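PDB 3FAJ: putative uncharacterized protein from Acidianus two-tailed virus, which is a structural protein of the virion, belongs to the ORF131/RIP family and may bind DNA. Local coordinates for residues Leu47-Pro50 against Glu51-Lys55; Gly34-Lys37 against Ile38-Phe42; Ile75-Ile78 against Val79-Ser83. One frame throughout, in Å; residues are numbered along the deposited sequence. Where two conformers were deposited one is given.

Along the chain the order is contact 2, contact 1, contact 3: the first lies within helix 31-43, the second spans strand 48-49 and the start of helix 51-66, and the third lies within helix 69-86. Centre-to-centre distances are about 10 Å between contacts 1 and 2, about 11 Å between 1 and 3, and about 13 Å between 2 and 3. All three touch one another. The buried pairs L47 with I38, V52 with I82 and L39 with I78 show three consecutive helices sharing one apolar interior, with T53 against V79 and S83 at its margin, in this compact, mostly helical chain, whose radius of gyration is about 13 Å.

Contact 1 (Leu47-Pro50 against Glu51-Lys55); sequences LGYP and EVTLK
A short, weakly bonded strand about G48-Y49 leads through the cis Y49-P50 peptide into helix 51-66, with P50 at its N-cap position. The carbonyl of P50 opens the helical bonding: its O accepts L54 N at 3.0 Å, with an N-H...O angle of 169°, and also T53 OG1 at 3.1 Å. T53 chi1 of 49° sets OG1 between its own backbone N and carbonyl carbon, and from there the hydroxyl reaches back to that oxygen. V52 N donates to G48 O at 2.9 Å, bridging the strand-to-helix turn. The E51 side chain, extended beyond CG, returns to the strand, where OE1 takes G48 N at 3.1 Å on the anti side of the carboxylate, 24° out of its plane. OE2 forms a salt bridge with K55 NZ at 2.9 Å, so both carboxylate oxygens are engaged and the group's rotation is restrained. L47 crosses E51 at about a right angle, its CG 3.8 Å from E51 CD. The P50 and L54 side chains lie side by side, CG to CD1 3.9 Å. Around this turn, Y49 pairs through its backbone with Q99 of the antiparallel strand 99-100, V52 meets F42 of helix 31-43, and T53 faces helix 69-86.

Contact 2 (Gly34-Lys37 against Ile38-Phe42); sequences GAVK and ILDMF
D40 and V36 lie side by side one turn apart in the alpha-helix 31-43, and the aspartate is the side chain to follow. Its CB stands 3.5 Å from V36 O. Chi1 of -73° places CG beside the backbone N, on the side facing the preceding turn, and CG then lies 3.4 Å from that same oxygen. At the tip, OD2 is 3.6 Å from V36 O, a proximity of two acceptors and no bond, and 4.0 Å from V36 CG1, a methyl that points the same way as the carboxylate. OD1 turns to another partner, a salt bridge with K119 of helix 113-123, which ties the acidic end to a neighbouring helix.

The backbone evidence for a regular helix is a run of four i to i+4 bonds, from I38 N to G34 O through M41 N to K37 O; the angles at hydrogen stay close to 160°. L39 N to A35 O and D40 N to V36 O are the shortest, both 2.8 Å.

The other branches distribute themselves around the axis. I38 CG1 approaches the oxygen end of the G34 carbonyl, 3.5 Å from G34 O, and the side chain meets K55, L56 and E59 of helix 51-66. L39 packs on Y115, while A35 rests on I75, so this face of the helix looks into the interior between helices 69-86 and 113-123. M41 takes a bent course: extended through chi2, it turns at chi3 (-61°) and folds its thioether end back toward the preceding turn, where the terminal CE lies 3.8 Å from K37 O.

Contact 3 (Ile75-Ile78 against Val79-Ser83); sequences IHAI and VKMIS
I78 and I82 form the apolar centre of this stretch of helix 69-86, lying side by side and pointing the same way with I78 CG2 3.9 Å from I82 CD1. I78 CG1 meets M81 CE at 4.0 Å. Extended to SD, the methionine chain turns at chi3 (-93°) and brings CE back against A77, 3.3 Å from A77 O and 4.2 Å from A77 CB. A second apolar pair joins I75 CG2 and V79 CG2 at 4.1 Å, the two side chains crossing at a slant. Along the backbone four consecutive i to i+4 bonds, V79 N to I75 O through I82 N to I78 O, confirm regular alpha-helix. The series continues toward the polar end of the segment, where S83 N donates to V79 O at 2.9 Å. H76 and K80 form the exposed polar edge, with H76 touching E60 of helix 51-66. Three helices pack against the buried side: L56 of helix 51-66 meets I75 and V79, Y115, A118 and L122 of helix 113-123 meet I78, and F42 of helix 31-43 meets I82.

Contact 1 (Leu47-Pro50 against Glu51-Lys55)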
# COMPACT_ATOMS: atom_id res chain seq x y z
N LEU A 47 -10.33 -5.66 4.19
CA LEU A 47 -9.23 -5.75 5.14
C LEU A 47 -9.53 -4.95 6.39
O LEU A 47 -10.35 -4.02 6.37
CB LEU A 47 -7.95 -5.20 4.52
CG LEU A 47 -6.99 -6.14 3.81
CD1 LEU A 47 -7.63 -7.35 3.13
CD2 LEU A 47 -6.10 -5.30 2.89
N GLY A 48 -8.89 -5.31 7.48
CA GLY A 48 -9.06 -4.58 8.70
C GLY A 48 -7.76 -3.89 9.06
O GLY A 48 -6.79 -3.91 8.28
N TYR A 49 -7.76 -3.26 10.22
CA TYR A 49 -6.56 -2.64 10.76
C TYR A 49 -6.25 -3.37 12.04
O TYR A 49 -7.16 -3.62 12.84
CB TYR A 49 -6.79 -1.15 11.03
CG TYR A 49 -5.55 -0.43 11.52
CD1 TYR A 49 -4.58 0.03 10.60
CD2 TYR A 49 -5.33 -0.20 12.88
CE1 TYR A 49 -3.43 0.69 11.05
CE2 TYR A 49 -4.18 0.47 13.33
CZ TYR A 49 -3.24 0.91 12.39
OH TYR A 49 -2.09 1.56 12.81
N PRO A 50 -4.97 -3.71 12.26
CA PRO A 50 -3.76 -3.40 11.49
C PRO A 50 -3.41 -4.34 10.33
O PRO A 50 -2.33 -4.18 9.76
CB PRO A 50 -2.66 -3.48 12.55
CG PRO A 50 -3.13 -4.58 13.42
CD PRO A 50 -4.64 -4.44 13.50
N GLU A 51 -4.28 -5.28 9.97
CA GLU A 51 -4.00 -6.21 8.85
C GLU A 51 -3.45 -5.50 7.62
O GLU A 51 -2.46 -5.93 7.03
CB GLU A 51 -5.26 -7.01 8.46
CG GLU A 51 -5.14 -7.81 7.15
CD GLU A 51 -6.44 -8.50 6.73
OE1 GLU A 51 -7.54 -8.02 7.10
OE2 GLU A 51 -6.37 -9.53 6.02
N VAL A 52 -4.09 -4.39 7.25
CA VAL A 52 -3.70 -3.70 6.03
C VAL A 52 -2.26 -3.21 6.11
O VAL A 52 -1.50 -3.43 5.15
CB VAL A 52 -4.67 -2.54 5.64
CG1 VAL A 52 -4.80 -1.49 6.74
CG2 VAL A 52 -4.22 -1.89 4.28
N THR A 53 -1.87 -2.58 7.23
CA THR A 53 -0.51 -2.04 7.29
C THR A 53 0.56 -3.10 7.50
O THR A 53 1.67 -2.95 6.98
CB THR A 53 -0.38 -0.94 8.34
OG1 THR A 53 -0.95 -1.39 9.56
CG2 THR A 53 -1.11 0.33 7.84
N LEU A 54 0.22 -4.17 8.22
CA LEU A 54 1.17 -5.28 8.41
C LEU A 54 1.45 -5.94 7.06
O LEU A 54 2.61 -6.25 6.74
CB LEU A 54 0.60 -6.30 9.39
CG LEU A 54 0.46 -5.81 10.84
CD1 LEU A 54 -0.42 -6.77 11.64
CD2 LEU A 54 1.84 -5.66 11.50
N LYS A 55 0.40 -6.14 6.26
CA LYS A 55 0.55 -6.74 4.94
C LYS A 55 1.33 -5.82 3.98
O LYS A 55 2.20 -6.32 3.24
CB LYS A 55 -0.82 -7.09 4.33
CG LYS A 55 -1.50 -8.26 5.00
CD LYS A 55 -2.78 -8.62 4.27
CE LYS A 55 -3.23 -10.02 4.67
NZ LYS A 55 -4.49 -10.43 3.96

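Contact 2 (Gly34-Lys37 against Ile38-Phe42)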
# COMPACT_ATOMS: atom_id res chain seq x y z
N GLY A 34 1.61 -6.62 -5.89
CA GLY A 34 1.07 -7.25 -4.68
C GLY A 34 0.54 -6.18 -3.73
O GLY A 34 -0.52 -6.35 -3.11
N ALA A 35 1.27 -5.07 -3.62
CA ALA A 35 0.82 -3.94 -2.80
C ALA A 35 -0.50 -3.39 -3.36
O ALA A 35 -1.43 -3.16 -2.59
CB ALA A 35 1.91 -2.86 -2.73
N VAL A 36 -0.60 -3.21 -4.68
CA VAL A 36 -1.84 -2.67 -5.28
C VAL A 36 -3.04 -3.60 -4.99
O VAL A 36 -4.16 -3.14 -4.69
CB VAL A 36 -1.67 -2.44 -6.79
CG1 VAL A 36 -3.02 -2.15 -7.46
CG2 VAL A 36 -0.69 -1.30 -7.04
N LYS A 37 -2.80 -4.91 -5.00
CA LYS A 37 -3.88 -5.85 -4.67
C LYS A 37 -4.35 -5.63 -3.23
O LYS A 37 -5.57 -5.61 -2.98
CB LYS A 37 -3.43 -7.30 -4.89
CG LYS A 37 -3.40 -7.66 -6.36
CD LYS A 37 -2.78 -9.00 -6.56
CE LYS A 37 -2.59 -9.25 -8.03
NZ LYS A 37 -1.64 -10.35 -8.23
N ILE A 38 -3.42 -5.46 -2.31
CA ILE A 38 -3.73 -5.18 -0.89
C ILE A 38 -4.50 -3.86 -0.80
O ILE A 38 -5.53 -3.77 -0.11
CB ILE A 38 -2.46 -5.15 -0.00
CG1 ILE A 38 -1.84 -6.55 0.12
CG2 ILE A 38 -2.77 -4.55 1.41
CD1 ILE A 38 -0.33 -6.54 0.52
N LEU A 39 -4.02 -2.86 -1.53
CA LEU A 39 -4.69 -1.53 -1.52
C LEU A 39 -6.14 -1.62 -2.04
O LEU A 39 -7.05 -0.98 -1.49
CB LEU A 39 -3.89 -0.49 -2.29
CG LEU A 39 -2.54 -0.17 -1.62
CD1 LEU A 39 -1.76 0.75 -2.55
CD2 LEU A 39 -2.74 0.47 -0.22
N ASP A 40 -6.36 -2.39 -3.10
CA ASP A 40 -7.72 -2.60 -3.61
C ASP A 40 -8.64 -3.25 -2.56
O ASP A 40 -9.82 -2.90 -2.42
CB ASP A 40 -7.69 -3.43 -4.90
CG ASP A 40 -7.17 -2.65 -6.10
OD1 ASP A 40 -7.09 -1.40 -6.04
OD2 ASP A 40 -6.84 -3.31 -7.11
N MET A 41 -8.10 -4.23 -1.82
CA MET A 41 -8.87 -4.90 -0.74
C MET A 41 -9.15 -3.92 0.41
O MET A 41 -10.25 -3.93 1.00
CB MET A 41 -8.08 -6.10 -0.23
CG MET A 41 -7.94 -7.19 -1.26
SD MET A 41 -7.10 -8.61 -0.53
CE MET A 41 -5.53 -8.02 -0.07
N PHE A 42 -8.17 -3.08 0.72
CA PHE A 42 -8.32 -2.03 1.73
C PHE A 42 -9.50 -1.12 1.35
O PHE A 42 -10.39 -0.85 2.17
CB PHE A 42 -7.01 -1.23 1.83
CG PHE A 42 -7.16 0.13 2.46
CD1 PHE A 42 -7.42 0.26 3.83
CD2 PHE A 42 -7.04 1.28 1.67
CE1 PHE A 42 -7.56 1.54 4.42
CE2 PHE A 42 -7.16 2.55 2.26
CZ PHE A 42 -7.42 2.68 3.63

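Contact 3 (Ile75-Ile78 against Val79-Ser83)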
# COMPACT_ATOMS: atom_id res chain seq x y z
N ILE A 75 5.28 2.44 -0.86
CA ILE A 75 4.51 1.65 0.13
C ILE A 75 4.66 2.30 1.51
O ILE A 75 3.67 2.47 2.23
CB ILE A 75 4.90 0.17 0.14
CG1 ILE A 75 4.65 -0.47 -1.25
CG2 ILE A 75 4.12 -0.55 1.27
CD1 ILE A 75 5.37 -1.82 -1.42
N HIS A 76 5.88 2.72 1.86
CA HIS A 76 6.11 3.35 3.15
C HIS A 76 5.22 4.59 3.32
O HIS A 76 4.63 4.80 4.39
CB HIS A 76 7.59 3.71 3.30
CG HIS A 76 7.98 4.13 4.68
ND1 HIS A 76 7.97 5.45 5.09
CD2 HIS A 76 8.40 3.41 5.74
CE1 HIS A 76 8.37 5.52 6.34
NE2 HIS A 76 8.64 4.30 6.77
N ALA A 77 5.11 5.40 2.26
CA ALA A 77 4.30 6.63 2.31
C ALA A 77 2.83 6.29 2.57
O ALA A 77 2.18 6.95 3.38
CB ALA A 77 4.46 7.47 1.01
N ILE A 78 2.34 5.26 1.90
CA ILE A 78 0.94 4.83 2.06
C ILE A 78 0.69 4.29 3.47
O ILE A 78 -0.32 4.63 4.10
CB ILE A 78 0.53 3.81 0.98
CG1 ILE A 78 0.51 4.53 -0.39
CG2 ILE A 78 -0.86 3.21 1.30
CD1 ILE A 78 0.44 3.54 -1.60
N VAL A 79 1.62 3.47 3.97
CA VAL A 79 1.49 2.93 5.33
C VAL A 79 1.37 4.07 6.34
O VAL A 79 0.51 4.03 7.23
CB VAL A 79 2.66 1.96 5.68
CG1 VAL A 79 2.66 1.62 7.19
CG2 VAL A 79 2.55 0.68 4.83
N LYS A 80 2.21 5.09 6.20
CA LYS A 80 2.15 6.27 7.08
C LYS A 80 0.77 6.94 7.03
O LYS A 80 0.20 7.33 8.06
CB LYS A 80 3.24 7.25 6.69
CG LYS A 80 3.35 8.47 7.62
CD LYS A 80 4.75 9.06 7.63
CE LYS A 80 5.29 9.38 6.24
NZ LYS A 80 6.38 10.41 6.32
N MET A 81 0.25 7.10 5.81
CA MET A 81 -1.04 7.78 5.63
C MET A 81 -2.15 7.00 6.30
O MET A 81 -2.98 7.58 7.00
CB MET A 81 -1.36 7.98 4.13
CG MET A 81 -0.54 9.11 3.52
SD MET A 81 -0.94 9.28 1.77
CE MET A 81 0.30 8.28 0.96
N ILE A 82 -2.16 5.68 6.11
CA ILE A 82 -3.21 4.85 6.71
C ILE A 82 -3.09 4.83 8.24
O ILE A 82 -4.08 5.01 8.95
CB ILE A 82 -3.20 3.41 6.14
CG1 ILE A 82 -3.52 3.44 4.63
CG2 ILE A 82 -4.22 2.53 6.90
CD1 ILE A 82 -3.49 2.10 3.97
N SER A 83 -1.87 4.65 8.75
CA SER A 83 -1.60 4.66 10.19
C SER A 83 -2.08 5.95 10.84
O SER A 83 -2.71 5.93 11.89
CB SER A 83 -0.11 4.47 10.46
OG SER A 83 0.36 3.26 9.89